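Local coordinates for AB hydrolase-1 domain-containing protein (Thermoplasma acidophilum DSM 1728, PDB 3BDI) that is uncharacterised but, as a member of the ABHD14 family, is probably a hydrolase of the alpha/beta hydrolase superfamily, at residues 159-162 with 163-167. Numbering follows the deposited sequence. Where two conformers were deposited one is given.
Sequences HVVP and IALSK
Leu165 turns its side chain back over the loop that leads into its own helix, and its CD1 methyl meets two residues there at the same separation. One is the CG1 branch of Val161, 4.0 Å from Leu165 CD1, the two side chains crossing at about a right angle. The other is the Pro162 ring, whose CD carbon also sits 4.0 Å from Leu165 CD1; ring and leucine run side by side in the same direction. With CG anti to its own carbonyl carbon (chi1 -73°), Leu165 sends its branched end back to this pair, while its CB rests 3.4 Å from Pro162 O.

The segment 159-162 belongs to the loop after strand 150-155 of the alpha/beta hydrolase sheet; the helix it enters connects that strand to the parallel edge strand 177-181 in a beta-alpha-beta crossover, and Ile163 and Ser166 touch both strands. Asp158, which with Ser108 and His186 probably forms a catalytic triad, receives hydrogen bonds at OD1 from the backbone N of both Val160 and Val161. Val161 also touches His186, so the apolar contact with Leu165 borders the presumed active site.

Among polar contacts, one hydrogen bond joins loop and helix: Leu165 N to Pro162 O, 3.0 Å. It is bent, 142° at the hydrogen, and the donor stands above the carbonyl plane. One residue further along, Ser166 OG donates to Ile163 O in the carbonyl plane; the 2.5 Å length is unusually short and calls for caution, Ile163 having two modelled conformers. Chi1 of 76° swings the hydroxyl back to that carbonyl, which the Ser166 N-H reaches only weakly.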
loop_
_atom_site.group_PDB
_atom_site.type_symbol
_atom_site.label_atom_id
_atom_site.label_comp_id
_atom_site.label_asym_id
_atom_site.label_seq_id
_atom_site.Cartn_x
_atom_site.Cartn_y
_atom_site.Cartn_z
ATOM N N HIS A 159 -15.460 -10.393 5.540
ATOM C CA HIS A 159 -15.381 -11.852 5.664
ATOM C C HIS A 159 -14.406 -12.464 4.671
ATOM O O HIS A 159 -14.398 -13.689 4.490
ATOM C CB HIS A 159 -16.777 -12.464 5.478
ATOM C CG HIS A 159 -17.811 -11.932 6.427
ATOM N ND1 HIS A 159 -17.795 -12.208 7.780
ATOM C CD2 HIS A 159 -18.883 -11.128 6.220
ATOM C CE1 HIS A 159 -18.808 -11.591 8.364
ATOM N NE2 HIS A 159 -19.490 -10.937 7.440
ATOM N N VAL A 160 -13.614 -11.627 3.990
ATOM C CA VAL A 160 -12.584 -12.099 3.057
ATOM C C VAL A 160 -11.290 -12.407 3.799
ATOM O O VAL A 160 -10.650 -13.476 3.607
ATOM C CB VAL A 160 -12.342 -11.057 1.939
ATOM C CG1 VAL A 160 -11.128 -11.431 1.035
ATOM C CG2 VAL A 160 -13.625 -10.876 1.115
ATOM N N VAL A 161 -10.858 -11.449 4.605
ATOM C CA VAL A 161 -9.744 -11.642 5.504
ATOM C C VAL A 161 -10.329 -11.432 6.892
ATOM O O VAL A 161 -10.724 -10.332 7.263
ATOM C CB VAL A 161 -8.539 -10.690 5.237
ATOM C CG1 VAL A 161 -7.436 -10.900 6.276
ATOM C CG2 VAL A 161 -7.982 -10.853 3.823
ATOM N N PRO A 162 -10.448 -12.514 7.658
ATOM C CA PRO A 162 -11.214 -12.467 8.878
ATOM C C PRO A 162 -10.844 -11.346 9.854
ATOM O O PRO A 162 -9.680 -11.082 10.074
ATOM C CB PRO A 162 -10.878 -13.806 9.551
ATOM C CG PRO A 162 -10.379 -14.681 8.518
ATOM C CD PRO A 162 -9.904 -13.857 7.385
ATOM N N ILE A 163 -11.849 -10.741 10.456
ATOM C CA ILE A 163 -11.638 -9.645 11.386
ATOM C C ILE A 163 -10.886 -10.102 12.658
ATOM O O ILE A 163 -10.224 -9.299 13.304
ATOM C CB ILE A 163 -12.980 -8.949 11.685
ATOM C CG1 ILE A 163 -12.762 -7.566 12.308
ATOM C CG2 ILE A 163 -13.865 -9.829 12.545
ATOM C CD1 ILE A 163 -12.568 -6.471 11.300
ATOM N N ALA A 164 -10.969 -11.390 13.009
ATOM C CA ALA A 164 -10.151 -11.942 14.076
ATOM C C ALA A 164 -8.651 -11.708 13.863
ATOM O O ALA A 164 -7.931 -11.461 14.822
ATOM C CB ALA A 164 -10.450 -13.446 14.260
ATOM N N LEU A 165 -8.182 -11.737 12.606
ATOM C CA LEU A 165 -6.778 -11.470 12.323
ATOM C C LEU A 165 -6.398 -10.029 12.560
ATOM O O LEU A 165 -5.238 -9.743 12.828
ATOM C CB LEU A 165 -6.417 -11.849 10.865
ATOM C CG LEU A 165 -6.316 -13.331 10.541
ATOM C CD1 LEU A 165 -6.259 -13.485 9.038
ATOM C CD2 LEU A 165 -5.071 -13.943 11.210
ATOM N N SER A 166 -7.359 -9.110 12.398
ATOM C CA SER A 166 -7.110 -7.707 12.701
ATOM C C SER A 166 -6.538 -7.513 14.119
ATOM O O SER A 166 -5.552 -6.805 14.304
ATOM C CB SER A 166 -8.352 -6.831 12.476
ATOM O OG SER A 166 -9.315 -6.957 13.495
ATOM N N LYS A 167 -7.184 -8.134 15.098
ATOM C CA LYS A 167 -6.804 -7.969 16.496
ATOM C C LYS A 167 -5.478 -8.685 16.758
ATOM O O LYS A 167 -4.616 -8.190 17.485
ATOM C CB LYS A 167 -7.934 -8.484 17.401
ATOM C CG LYS A 167 -9.226 -7.694 17.219
#